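Local structure of aspartokinase 1, chloroplastic (Arabidopsis thaliana, 2CDQ) at residues A[26-31]-A[55-60]; A[106-111]-A[156-161]; A[136-141]-A[180-185]; A[344-349]-A[410-415]; A[420-425]-A[463-468]. The protein catalyses the ATP-dependent phosphorylation of L-aspartate to 4-phospho-L-aspartate, the first step in making lysine, threonine, methionine and isoleucine. One frame throughout, in Å; residues are numbered along the deposited sequence.

Interaction 1 (A[26-31]-A[55-60]); sequences GITCVM and PEESPV
Thr-28 and Ser-58 meet just ahead of the two strands of a beta-alpha-beta unit of the amino acid kinase fold, in which strand 29-33 is followed by helix 41-53 and then by the parallel strand 59-63. Two bonds join the pair. Thr-28 N gives its hydrogen to Ser-58 O over 2.9 Å in an almost straight line (173°), and Ser-58 N returns a bond to Thr-28 OG1 at 2.8 Å. The second bond depends on the threonine torsion: with chi1 at 45° the hydroxyl stands between the backbone N and the carbonyl carbon, facing the approaching segment. The Glu-57 chain, bent at chi2, runs across this hydroxyl and brings its CG to 3.7 Å from Cys-29 SG; its carboxylate also has a long, weak ion pair with Lys-247.

Further along, the backbones pair in parallel at Val-30 and Val-60, with Cys-29 O receiving Val-60 N and Val-60 O receiving Met-31 N. Ile-27 brings its CG2 to 3.6 Å from Val-60 CG2, the two side chains crossing at about a right angle, and helix 232-244 covers them through Leu-244 and Ile-240. Val-30 and Val-60 share one face of the sheet, and the Val-30 side chain is about 5 Å from that of Lys-32, which probably binds ATP. Strand 248-253 flanks strand 29-33 on its other edge. Met-31 reaches back toward the partner strand, and its SD rests 3.7 Å from Pro-59 CB, a carbon of the proline ring.

Interaction 2 (A[106-111]-A[156-161]); sequences KELNID and AAYLNT
Leu-108 lays its CD2 methyl over one face of the Tyr-158 ring, 3.8 Å from the ring centroid and 20° off the normal, a CH-pi contact displaced somewhat toward the rim. CD1, the other branch of the same leucine, turns toward the root of the tyrosine and stands 3.8 Å from its CB. The two side chains cross at about a right angle, so one methyl covers the ring and the other the start of the side chain. Ile-110, two residues after Leu-108, approaches the same helix at Ala-157 and Tyr-158. Its CD1 reaches Tyr-158 CB at 3.7 Å, while its CG2 meets Ala-157 CB at 3.6 Å; one isoleucine thus uses both branches on two successive helical positions. Thr-161, a turn later, borders this patch more loosely, its CG2 lying 4.1 Å from Leu-108 O.

No hydrogen bond crosses the contact, which consists of apolar and CH-pi packing. Chi1 of 173° carries the Tyr-158 ring toward Leu-108, and chi2 of 68° turns its face to the methyl. On the opposing side, helix 92-108 finishes in a Schellman motif: Asn-109 takes a positive phi, and the chain turns so that Ile-110, now outside the helix, still faces the partner.

The contact is at the surface of the kinase domain, away from its ligand sites. Helix 41-53 adds Ala-41 and Met-44 against Leu-108 and Lys-45 against Tyr-158, while helix 137-161 uses Ala-156 and Leu-159 to pack on strands 166-169 and 209-219.

Interaction 3 (A[136-141]-A[180-185]); sequences TLRTRD and DDFTNG
Phe-182 packs flat against the first turn of helix 137-161, and this aromatic contact dominates the interface. Arg-138 CA sits over the middle of the ring, 3.6 Å from its centroid and 13° off the normal, a CH-pi arrangement. Beyond CA the arginine continues along the same face: with CG anti to the backbone N (chi1 -176°) and the chain extended as far as NE, Arg-138 CG comes near Phe-182 CZ while the two side chains run side by side in the same direction. The guanidinium plane is turned 46° from that of the ring.

Apolar contact is more modest, with Leu-137 CB 3.9 Å from Phe-182 CB. Both methyls of Leu-137 also come within 3.9 Å of the Thr-183 hydroxyl oxygen, OG1.

The arrangement is a loop folded over a helix start in the amino acid kinase domain. Thr-136 occupies the N-cap position, and the loop leads from strand 177-178 toward helix 191-205. The Thr-183 side chain is about 9 Å from a bound S-adenosylmethionine and from the side chain of Ser-393, one of its binding residues.

Polar anchoring comes from strand 225-227. Asp-141 OD2, at the edge of the Phe-182 ring and in its plane, 3.7 Å from Phe-182 CD1, accepts a hydrogen bond from Thr-227 N. Thr-227 OG1 is weakly bonded to Phe-182 O.

Interaction 4 (A[344-349]-A[410-415]); sequences LDIAST and KIAVVN
Asp-345 and Asn-415, like Ala-347 and Val-413, form antiparallel hydrogen-bonded pairs, the strand portions 344-347 and 413-415 running at 167° with their axes 4.7 Å apart. Four N-H groups are used in all; the bond from Ala-347 N to Val-413 O is 2.9 Å long and nearly straight (176°).

One face carries Ile-346 and Val-414, a non-hydrogen-bonded pair. Ile-346 turns its CG2, anti to the backbone N, toward the end of the ladder, where it meets Ala-412 CB at 3.5 Å, while its CG1 is a looser 4.4 Å from Val-414 CG1. Val-414 CG1 also touches the branch end of Leu-344, CD2, at 4.2 Å. The other face holds Asp-345, Ala-347, Val-413 and Asn-415, with the CB atoms of Asp-345 and Asn-415 4.1 Å apart. The Asp-345 carboxylate is engaged elsewhere: OD1 makes a salt bridge with Lys-459 of the second subunit and a hydrogen bond with Ser-383. Where the strands part, a water donates to Ile-411 O at 2.9 Å and is held weakly by Ser-348 OG.

This is the first ACT domain, a beta-alpha-beta-beta-alpha-beta fold in which the opening strand pairs with the closing one. Strand 413-418 forms one edge of the sheet within the chain, strand 381-386 lies on the other flank of 341-347, and helices 357-367 and 398-408 cover the Ile-346 face through Val-361 and Leu-408.

Interaction 5 (A[420-425]-A[463-468]); sequences RAIISL and SFIVNE
Ala-421 with Val-466 and Ile-423 with Phe-464 carry the backbone bonding, two N-H to O bonds in each antiparallel hydrogen-bonded pair. They differ in quality: Phe-464 N to Ile-423 O is 2.8 Å and almost straight (175°), whereas Ala-421 N approaches Val-466 O from 38° above the carbonyl plane.

Apolar contacts occupy both faces. Ile-422 and Ile-465 lie side by side, pointing the same way, CD1 of the first 3.6 Å from CG1 of the second. On the opposite face Leu-425 CD2 meets Phe-464 CE1 at 3.6 Å, and Ile-423 CD1 lies 4.2 Å from Val-466 CG1; helix 468-483 covers this side through Ala-471 and Cys-474.

Polar groups sit at the two ends. Ser-424 OG and Ser-463 OG share a hydrogen bond of 3.0 Å, and both are weakly linked to Asn-461. At the other end the Arg-420 side chain runs alongside Asn-467, presents one guanidinium face to Asn-467 OD1 and hydrogen-bonds to Gln-451 through NH1.

Such a central strand pair, backed by helices on one face, is typical of the ACT domain sheet, here the second, with Ile-422 near the lysine-binding Asp-373.

Interactions 1, 2 and 3 belong to the kinase domain, interactions 4 and 5 to the regulatory ACT domains. Interactions 1 and 5 are buried and interaction 4 partly so; all three are strand pairings, parallel in the first and antiparallel in the other two, and in each backbone bonds supply the frame for apolar side chains. Interactions 2 and 3 lie at the surface and have no clear hydrogen bond across them: both engage helix 137-161, at its end and its start, and both set an aliphatic group over an aromatic face. Interactions 4 and 5 are linked by consecutive strands 413-418 and 420-427, yet belong to separate sheets, with nearest atoms about 7 Å apart.

Interaction 1 (A[26-31]-A[55-60])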
# COMPACT_ATOMS: atom_id res chain seq x y z
N GLY A 26 -1.61 47.43 15.91
CA GLY A 26 -1.39 46.25 15.06
C GLY A 26 -2.34 45.08 15.28
O GLY A 26 -2.85 44.89 16.38
N ILE A 27 -2.57 44.32 14.21
CA ILE A 27 -3.33 43.06 14.27
C ILE A 27 -2.51 42.05 15.08
O ILE A 27 -1.31 41.89 14.84
CB ILE A 27 -3.60 42.50 12.84
CG1 ILE A 27 -4.36 43.50 11.96
CG2 ILE A 27 -4.32 41.16 12.91
CD1 ILE A 27 -5.85 43.63 12.27
N THR A 28 -3.15 41.37 16.03
CA THR A 28 -2.43 40.45 16.93
C THR A 28 -2.61 38.96 16.61
O THR A 28 -1.71 38.16 16.87
CB THR A 28 -2.78 40.68 18.42
OG1 THR A 28 -4.20 40.82 18.58
CG2 THR A 28 -2.08 41.92 18.96
N CYS A 29 -3.76 38.61 16.04
CA CYS A 29 -4.09 37.22 15.72
C CYS A 29 -5.30 37.10 14.79
O CYS A 29 -6.05 38.06 14.61
CB CYS A 29 -4.36 36.42 16.99
SG CYS A 29 -5.73 37.09 17.95
N VAL A 30 -5.46 35.91 14.22
CA VAL A 30 -6.63 35.58 13.40
C VAL A 30 -7.48 34.51 14.08
O VAL A 30 -6.95 33.50 14.57
CB VAL A 30 -6.22 35.17 11.95
CG1 VAL A 30 -4.99 34.26 11.96
CG2 VAL A 30 -7.37 34.51 11.23
N MET A 31 -8.79 34.74 14.14
CA MET A 31 -9.72 33.79 14.73
C MET A 31 -10.67 33.26 13.66
O MET A 31 -11.32 34.04 12.95
CB MET A 31 -10.51 34.44 15.87
CG MET A 31 -9.62 35.00 16.96
SD MET A 31 -10.50 36.06 18.11
CE MET A 31 -10.84 34.91 19.44
N PRO A 55 -10.34 42.52 24.73
CA PRO A 55 -10.21 43.88 24.17
C PRO A 55 -8.75 44.28 23.99
O PRO A 55 -8.42 45.10 23.13
CB PRO A 55 -10.89 44.77 25.22
CG PRO A 55 -11.63 43.82 26.14
CD PRO A 55 -10.83 42.56 26.12
N GLU A 56 -7.89 43.69 24.82
CA GLU A 56 -6.44 43.82 24.72
C GLU A 56 -5.85 43.03 23.54
O GLU A 56 -4.63 42.90 23.42
CB GLU A 56 -5.76 43.40 26.05
CG GLU A 56 -6.64 42.57 27.03
CD GLU A 56 -7.06 41.18 26.52
OE1 GLU A 56 -6.32 40.57 25.71
OE2 GLU A 56 -8.13 40.69 26.94
N GLU A 57 -6.72 42.53 22.67
CA GLU A 57 -6.32 41.79 21.47
C GLU A 57 -7.06 42.35 20.25
O GLU A 57 -8.24 42.69 20.34
CB GLU A 57 -6.63 40.30 21.65
CG GLU A 57 -5.71 39.34 20.90
CD GLU A 57 -4.45 38.98 21.69
OE1 GLU A 57 -4.47 39.06 22.93
OE2 GLU A 57 -3.44 38.62 21.04
N SER A 58 -6.37 42.47 19.12
CA SER A 58 -6.95 43.01 17.89
C SER A 58 -7.01 41.92 16.81
O SER A 58 -6.02 41.67 16.13
CB SER A 58 -6.15 44.21 17.37
OG SER A 58 -6.24 45.33 18.24
N PRO A 59 -8.18 41.27 16.66
CA PRO A 59 -8.27 40.07 15.83
C PRO A 59 -8.67 40.31 14.37
O PRO A 59 -9.25 41.35 14.04
CB PRO A 59 -9.36 39.26 16.53
CG PRO A 59 -10.25 40.30 17.19
CD PRO A 59 -9.49 41.61 17.26
N VAL A 60 -8.34 39.34 13.52
CA VAL A 60 -8.94 39.23 12.19
C VAL A 60 -9.89 38.03 12.24
O VAL A 60 -9.50 36.95 12.66
CB VAL A 60 -7.88 39.03 11.07
CG1 VAL A 60 -8.52 38.54 9.77
CG2 VAL A 60 -7.13 40.32 10.81

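Interaction 2 (A[106-111]-A[156-161])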
# COMPACT_ATOMS: atom_id res chain seq x y z
N LYS A 106 -33.35 40.10 10.90
CA LYS A 106 -34.45 40.55 11.75
C LYS A 106 -34.01 40.60 13.21
O LYS A 106 -34.15 41.62 13.88
CB LYS A 106 -35.66 39.61 11.59
CG LYS A 106 -37.02 40.22 11.96
CD LYS A 106 -37.84 39.30 12.89
CE LYS A 106 -38.16 37.92 12.28
NZ LYS A 106 -38.43 36.89 13.34
N GLU A 107 -33.44 39.49 13.69
CA GLU A 107 -33.07 39.35 15.09
C GLU A 107 -31.86 40.19 15.49
O GLU A 107 -31.80 40.72 16.59
CB GLU A 107 -32.81 37.89 15.44
CG GLU A 107 -32.40 37.70 16.89
CD GLU A 107 -32.24 36.25 17.28
OE1 GLU A 107 -31.64 36.01 18.36
OE2 GLU A 107 -32.69 35.36 16.52
N LEU A 108 -30.89 40.31 14.59
CA LEU A 108 -29.70 41.09 14.91
C LEU A 108 -29.99 42.57 14.73
O LEU A 108 -29.15 43.42 15.06
CB LEU A 108 -28.50 40.63 14.07
CG LEU A 108 -27.94 39.24 14.40
CD1 LEU A 108 -26.70 38.96 13.58
CD2 LEU A 108 -27.64 39.08 15.89
N ASN A 109 -31.18 42.86 14.22
CA ASN A 109 -31.68 44.23 14.04
C ASN A 109 -30.80 45.07 13.09
O ASN A 109 -30.41 46.20 13.41
CB ASN A 109 -31.87 44.91 15.40
CG ASN A 109 -32.72 46.15 15.32
OD1 ASN A 109 -33.84 46.12 14.80
ND2 ASN A 109 -32.19 47.25 15.83
N ILE A 110 -30.50 44.49 11.93
CA ILE A 110 -29.69 45.14 10.89
C ILE A 110 -30.56 45.56 9.71
O ILE A 110 -31.65 45.01 9.50
CB ILE A 110 -28.59 44.18 10.39
CG1 ILE A 110 -27.60 43.87 11.50
CG2 ILE A 110 -27.84 44.77 9.18
CD1 ILE A 110 -26.85 42.58 11.26
N ASP A 111 -30.08 46.54 8.95
CA ASP A 111 -30.69 46.94 7.68
C ASP A 111 -30.66 45.78 6.68
O ASP A 111 -29.59 45.32 6.28
CB ASP A 111 -29.97 48.17 7.11
CG ASP A 111 -30.43 48.51 5.71
OD1 ASP A 111 -31.64 48.78 5.52
OD2 ASP A 111 -29.59 48.51 4.79
N ALA A 156 -20.57 41.44 10.17
CA ALA A 156 -19.90 42.74 10.15
C ALA A 156 -20.87 43.86 10.51
O ALA A 156 -20.57 44.69 11.38
CB ALA A 156 -19.28 42.99 8.78
N ALA A 157 -22.03 43.87 9.86
CA ALA A 157 -23.08 44.84 10.14
C ALA A 157 -23.50 44.79 11.61
O ALA A 157 -23.67 45.83 12.24
CB ALA A 157 -24.28 44.61 9.24
N TYR A 158 -23.63 43.57 12.15
CA TYR A 158 -24.03 43.39 13.55
C TYR A 158 -23.02 43.97 14.55
O TYR A 158 -23.41 44.63 15.51
CB TYR A 158 -24.32 41.91 13.87
CG TYR A 158 -24.56 41.64 15.34
CD1 TYR A 158 -25.70 42.13 15.99
CD2 TYR A 158 -23.65 40.89 16.08
CE1 TYR A 158 -25.92 41.89 17.35
CE2 TYR A 158 -23.86 40.64 17.44
CZ TYR A 158 -25.00 41.14 18.07
OH TYR A 158 -25.20 40.89 19.41
N LEU A 159 -21.73 43.72 14.32
CA LEU A 159 -20.69 44.30 15.17
C LEU A 159 -20.79 45.84 15.25
O LEU A 159 -20.71 46.42 16.34
CB LEU A 159 -19.29 43.86 14.71
CG LEU A 159 -18.82 42.44 15.09
CD1 LEU A 159 -17.43 42.17 14.52
CD2 LEU A 159 -18.84 42.20 16.60
N ASN A 160 -20.98 46.48 14.09
CA ASN A 160 -21.15 47.94 14.00
C ASN A 160 -22.42 48.44 14.71
O ASN A 160 -22.48 49.58 15.18
CB ASN A 160 -21.14 48.39 12.54
CG ASN A 160 -19.83 48.06 11.82
OD1 ASN A 160 -18.77 48.61 12.14
ND2 ASN A 160 -19.91 47.17 10.84
N THR A 161 -23.42 47.56 14.77
CA THR A 161 -24.65 47.82 15.50
C THR A 161 -24.37 47.99 17.00
O THR A 161 -24.94 48.87 17.64
CB THR A 161 -25.68 46.67 15.24
OG1 THR A 161 -26.30 46.87 13.96
CG2 THR A 161 -26.76 46.56 16.33

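Interaction 3 (A[136-141]-A[180-185])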
# COMPACT_ATOMS: atom_id res chain seq x y z
N THR A 136 -21.56 23.84 -14.21
CA THR A 136 -20.11 23.71 -14.32
C THR A 136 -19.46 23.96 -12.97
O THR A 136 -20.06 24.60 -12.10
CB THR A 136 -19.51 24.71 -15.33
OG1 THR A 136 -19.84 26.05 -14.93
CG2 THR A 136 -20.03 24.45 -16.75
N LEU A 137 -18.23 23.46 -12.80
CA LEU A 137 -17.46 23.69 -11.57
C LEU A 137 -17.17 25.18 -11.36
O LEU A 137 -17.05 25.63 -10.22
CB LEU A 137 -16.15 22.88 -11.56
CG LEU A 137 -16.14 21.38 -11.92
CD1 LEU A 137 -14.74 20.80 -11.73
CD2 LEU A 137 -17.17 20.57 -11.11
N ARG A 138 -17.07 25.94 -12.45
CA ARG A 138 -16.96 27.39 -12.37
C ARG A 138 -18.20 28.01 -11.70
O ARG A 138 -18.07 28.88 -10.83
CB ARG A 138 -16.72 28.00 -13.76
CG ARG A 138 -16.50 29.51 -13.76
CD ARG A 138 -16.83 30.12 -15.12
NE ARG A 138 -16.47 31.54 -15.17
CZ ARG A 138 -15.38 32.03 -15.76
NH1 ARG A 138 -14.50 31.22 -16.36
NH2 ARG A 138 -15.15 33.33 -15.75
N THR A 139 -19.39 27.55 -12.10
CA THR A 139 -20.64 28.05 -11.53
C THR A 139 -20.77 27.59 -10.09
O THR A 139 -21.16 28.37 -9.21
CB THR A 139 -21.87 27.58 -12.35
OG1 THR A 139 -21.77 28.04 -13.70
CG2 THR A 139 -23.17 28.11 -11.74
N ARG A 140 -20.42 26.33 -9.86
CA ARG A 140 -20.48 25.71 -8.54
C ARG A 140 -19.72 26.55 -7.51
O ARG A 140 -20.21 26.77 -6.40
CB ARG A 140 -19.92 24.28 -8.62
CG ARG A 140 -20.26 23.39 -7.43
CD ARG A 140 -19.73 21.96 -7.62
NE ARG A 140 -20.58 21.20 -8.54
CZ ARG A 140 -21.49 20.30 -8.16
NH1 ARG A 140 -21.67 20.03 -6.87
NH2 ARG A 140 -22.21 19.67 -9.08
N ASP A 141 -18.55 27.05 -7.90
CA ASP A 141 -17.77 27.94 -7.04
C ASP A 141 -18.47 29.28 -6.78
O ASP A 141 -18.42 29.79 -5.66
CB ASP A 141 -16.39 28.19 -7.63
CG ASP A 141 -15.35 27.26 -7.07
OD1 ASP A 141 -15.71 26.15 -6.62
OD2 ASP A 141 -14.16 27.64 -7.07
N ASP A 180 -6.88 28.49 -11.56
CA ASP A 180 -8.22 28.52 -12.12
C ASP A 180 -8.90 27.15 -12.20
O ASP A 180 -9.80 26.96 -13.03
CB ASP A 180 -8.22 29.25 -13.47
CG ASP A 180 -7.61 30.64 -13.38
OD1 ASP A 180 -8.36 31.63 -13.41
OD2 ASP A 180 -6.37 30.75 -13.27
N ASP A 181 -8.50 26.21 -11.35
CA ASP A 181 -9.25 24.96 -11.18
C ASP A 181 -10.21 25.12 -10.01
O ASP A 181 -9.79 25.43 -8.90
CB ASP A 181 -8.37 23.71 -11.04
CG ASP A 181 -6.98 24.02 -10.54
OD1 ASP A 181 -6.15 24.50 -11.34
OD2 ASP A 181 -6.70 23.77 -9.35
N PHE A 182 -11.49 24.90 -10.28
CA PHE A 182 -12.54 25.48 -9.45
C PHE A 182 -12.85 24.82 -8.09
O PHE A 182 -12.75 25.47 -7.05
CB PHE A 182 -13.79 25.77 -10.29
CG PHE A 182 -13.62 26.97 -11.18
CD1 PHE A 182 -13.78 28.26 -10.66
CD2 PHE A 182 -13.26 26.82 -12.51
CE1 PHE A 182 -13.60 29.38 -11.46
CE2 PHE A 182 -13.09 27.94 -13.32
CZ PHE A 182 -13.25 29.22 -12.80
N THR A 183 -13.21 23.54 -8.10
CA THR A 183 -13.48 22.86 -6.85
C THR A 183 -12.25 22.91 -5.92
O THR A 183 -12.39 22.84 -4.70
CB THR A 183 -13.96 21.42 -7.13
OG1 THR A 183 -15.18 21.47 -7.89
CG2 THR A 183 -14.21 20.64 -5.83
N ASN A 184 -11.07 23.10 -6.51
CA ASN A 184 -9.80 23.01 -5.78
C ASN A 184 -8.79 24.12 -6.09
O ASN A 184 -7.64 23.85 -6.46
CB ASN A 184 -9.18 21.62 -6.00
CG ASN A 184 -8.03 21.33 -5.04
OD1 ASN A 184 -8.17 21.46 -3.82
ND2 ASN A 184 -6.90 20.94 -5.59
N GLY A 185 -9.20 25.37 -5.93
CA GLY A 185 -8.32 26.52 -6.16
C GLY A 185 -7.09 26.58 -5.27
O GLY A 185 -7.19 26.63 -4.04

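Interaction 4 (A[344-349]-A[410-415])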
# COMPACT_ATOMS: atom_id res chain seq x y z
N LEU A 344 -11.28 -3.35 -0.66
CA LEU A 344 -11.06 -4.19 -1.83
C LEU A 344 -9.81 -5.03 -1.69
O LEU A 344 -8.79 -4.55 -1.19
CB LEU A 344 -10.98 -3.36 -3.12
CG LEU A 344 -12.32 -2.90 -3.70
CD1 LEU A 344 -12.54 -1.45 -3.35
CD2 LEU A 344 -12.33 -3.09 -5.20
N ASP A 345 -9.89 -6.27 -2.15
CA ASP A 345 -8.75 -7.19 -2.17
C ASP A 345 -8.44 -7.61 -3.61
O ASP A 345 -9.32 -8.05 -4.34
CB ASP A 345 -9.05 -8.41 -1.30
CG ASP A 345 -7.89 -9.38 -1.24
OD1 ASP A 345 -6.74 -8.96 -0.98
OD2 ASP A 345 -8.13 -10.59 -1.45
N ILE A 346 -7.18 -7.46 -4.00
CA ILE A 346 -6.76 -7.70 -5.37
C ILE A 346 -5.60 -8.70 -5.38
O ILE A 346 -4.45 -8.34 -5.09
CB ILE A 346 -6.34 -6.37 -6.06
CG1 ILE A 346 -7.52 -5.39 -6.11
CG2 ILE A 346 -5.81 -6.60 -7.47
CD1 ILE A 346 -7.11 -3.95 -6.16
N ALA A 347 -5.90 -9.97 -5.70
CA ALA A 347 -4.89 -11.04 -5.63
C ALA A 347 -4.48 -11.58 -6.99
O ALA A 347 -5.32 -11.92 -7.81
CB ALA A 347 -5.38 -12.18 -4.74
N SER A 348 -3.17 -11.66 -7.21
CA SER A 348 -2.61 -12.29 -8.41
C SER A 348 -1.23 -12.88 -8.14
O SER A 348 -0.40 -12.24 -7.49
CB SER A 348 -2.54 -11.28 -9.57
OG SER A 348 -1.93 -11.85 -10.71
N THR A 349 -0.98 -14.08 -8.65
CA THR A 349 0.33 -14.73 -8.50
C THR A 349 1.41 -14.03 -9.35
O THR A 349 2.61 -14.18 -9.10
CB THR A 349 0.28 -16.24 -8.87
OG1 THR A 349 -0.05 -16.40 -10.25
CG2 THR A 349 -0.74 -16.99 -8.00
N LYS A 410 -10.03 -8.12 -14.71
CA LYS A 410 -9.31 -8.42 -15.95
C LYS A 410 -7.86 -8.79 -15.67
O LYS A 410 -7.25 -9.52 -16.45
CB LYS A 410 -9.34 -7.22 -16.90
CG LYS A 410 -10.73 -6.81 -17.38
CD LYS A 410 -10.63 -5.66 -18.37
CE LYS A 410 -12.01 -5.22 -18.86
NZ LYS A 410 -11.92 -4.23 -19.97
N ILE A 411 -7.31 -8.29 -14.56
CA ILE A 411 -5.90 -8.56 -14.22
C ILE A 411 -5.70 -9.37 -12.94
O ILE A 411 -4.59 -9.84 -12.69
CB ILE A 411 -5.04 -7.26 -14.16
CG1 ILE A 411 -5.66 -6.25 -13.19
CG2 ILE A 411 -4.84 -6.68 -15.56
CD1 ILE A 411 -4.70 -5.14 -12.78
N ALA A 412 -6.76 -9.52 -12.14
CA ALA A 412 -6.66 -10.22 -10.85
C ALA A 412 -7.96 -10.87 -10.36
O ALA A 412 -9.01 -10.75 -10.99
CB ALA A 412 -6.12 -9.27 -9.78
N VAL A 413 -7.86 -11.59 -9.24
CA VAL A 413 -9.02 -12.08 -8.50
C VAL A 413 -9.37 -11.04 -7.44
O VAL A 413 -8.55 -10.74 -6.56
CB VAL A 413 -8.80 -13.46 -7.84
CG1 VAL A 413 -10.07 -13.92 -7.13
CG2 VAL A 413 -8.37 -14.51 -8.86
N VAL A 414 -10.58 -10.50 -7.54
CA VAL A 414 -11.00 -9.33 -6.77
C VAL A 414 -12.10 -9.66 -5.77
O VAL A 414 -12.99 -10.46 -6.07
CB VAL A 414 -11.48 -8.20 -7.72
CG1 VAL A 414 -11.56 -6.87 -6.98
CG2 VAL A 414 -10.55 -8.08 -8.92
N ASN A 415 -12.02 -9.06 -4.59
CA ASN A 415 -13.05 -9.19 -3.56
C ASN A 415 -13.43 -7.86 -2.94
O ASN A 415 -12.57 -7.13 -2.44
CB ASN A 415 -12.60 -10.15 -2.46
CG ASN A 415 -13.07 -11.57 -2.69
OD1 ASN A 415 -12.76 -12.19 -3.71
ND2 ASN A 415 -13.81 -12.11 -1.73
O HOH W 1 -2.06 -10.66 -13.93

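Interaction 5 (A[420-425]-A[463-468])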
# COMPACT_ATOMS: atom_id res chain seq x y z
N ARG A 420 -17.03 -2.24 6.65
CA ARG A 420 -15.84 -2.25 7.54
C ARG A 420 -15.65 -0.88 8.19
O ARG A 420 -16.40 0.05 7.93
CB ARG A 420 -14.56 -2.66 6.79
CG ARG A 420 -14.68 -3.85 5.85
CD ARG A 420 -14.89 -5.16 6.57
NE ARG A 420 -15.94 -5.92 5.90
CZ ARG A 420 -16.02 -7.25 5.85
NH1 ARG A 420 -15.10 -8.01 6.42
NH2 ARG A 420 -17.04 -7.81 5.21
N ALA A 421 -14.62 -0.77 9.03
CA ALA A 421 -14.29 0.48 9.69
C ALA A 421 -12.81 0.51 10.00
O ALA A 421 -12.20 -0.54 10.19
CB ALA A 421 -15.11 0.63 10.97
N ILE A 422 -12.24 1.72 10.06
CA ILE A 422 -10.82 1.91 10.38
C ILE A 422 -10.67 2.49 11.79
O ILE A 422 -11.25 3.52 12.10
CB ILE A 422 -10.12 2.90 9.42
CG1 ILE A 422 -10.64 2.80 7.97
CG2 ILE A 422 -8.60 2.78 9.54
CD1 ILE A 422 -9.75 2.09 7.00
N ILE A 423 -9.89 1.82 12.63
CA ILE A 423 -9.41 2.42 13.87
C ILE A 423 -7.97 2.86 13.63
O ILE A 423 -7.12 2.05 13.27
CB ILE A 423 -9.49 1.45 15.09
CG1 ILE A 423 -10.95 1.13 15.42
CG2 ILE A 423 -8.77 2.03 16.32
CD1 ILE A 423 -11.12 -0.14 16.23
N SER A 424 -7.71 4.15 13.80
CA SER A 424 -6.36 4.67 13.68
C SER A 424 -5.79 4.98 15.06
O SER A 424 -6.41 5.69 15.84
CB SER A 424 -6.32 5.92 12.80
OG SER A 424 -6.24 5.59 11.43
N LEU A 425 -4.62 4.41 15.35
CA LEU A 425 -3.88 4.75 16.55
C LEU A 425 -2.82 5.80 16.25
O LEU A 425 -1.90 5.56 15.47
CB LEU A 425 -3.24 3.50 17.15
CG LEU A 425 -3.92 2.75 18.30
CD1 LEU A 425 -5.44 2.92 18.33
CD2 LEU A 425 -3.52 1.28 18.29
N SER A 463 -3.12 2.02 11.23
CA SER A 463 -4.53 1.74 10.99
C SER A 463 -4.88 0.26 11.06
O SER A 463 -4.17 -0.58 10.50
CB SER A 463 -4.96 2.33 9.64
OG SER A 463 -4.79 3.74 9.63
N PHE A 464 -5.98 -0.05 11.74
CA PHE A 464 -6.58 -1.39 11.71
C PHE A 464 -7.90 -1.33 10.97
O PHE A 464 -8.72 -0.45 11.22
CB PHE A 464 -6.92 -1.91 13.11
CG PHE A 464 -5.81 -1.78 14.11
CD1 PHE A 464 -6.10 -1.36 15.40
CD2 PHE A 464 -4.50 -2.08 13.77
CE1 PHE A 464 -5.10 -1.24 16.34
CE2 PHE A 464 -3.48 -1.96 14.70
CZ PHE A 464 -3.78 -1.54 15.99
N ILE A 465 -8.12 -2.30 10.09
CA ILE A 465 -9.45 -2.47 9.50
C ILE A 465 -10.25 -3.51 10.29
O ILE A 465 -9.81 -4.64 10.50
CB ILE A 465 -9.40 -2.77 7.99
CG1 ILE A 465 -9.15 -1.48 7.20
CG2 ILE A 465 -10.70 -3.41 7.51
CD1 ILE A 465 -7.73 -0.95 7.32
N VAL A 466 -11.42 -3.08 10.73
CA VAL A 466 -12.24 -3.84 11.63
C VAL A 466 -13.66 -3.89 11.01
O VAL A 466 -13.90 -3.27 9.97
CB VAL A 466 -12.16 -3.16 13.02
CG1 VAL A 466 -13.27 -2.14 13.22
CG2 VAL A 466 -12.11 -4.19 14.13
N ASN A 467 -14.58 -4.64 11.61
CA ASN A 467 -15.98 -4.58 11.16
C ASN A 467 -16.74 -3.40 11.77
O ASN A 467 -16.59 -3.11 12.96
CB ASN A 467 -16.73 -5.89 11.44
CG ASN A 467 -16.25 -7.02 10.56
OD1 ASN A 467 -16.04 -6.85 9.35
ND2 ASN A 467 -16.07 -8.19 11.16
N GLU A 468 -17.56 -2.74 10.96
CA GLU A 468 -18.33 -1.57 11.41
C GLU A 468 -19.08 -1.81 12.73
O GLU A 468 -19.08 -0.95 13.61
CB GLU A 468 -19.28 -1.08 10.31
CG GLU A 468 -20.32 -0.04 10.76
CD GLU A 468 -19.75 1.34 11.08
OE1 GLU A 468 -20.53 2.19 11.57
OE2 GLU A 468 -18.54 1.60 10.85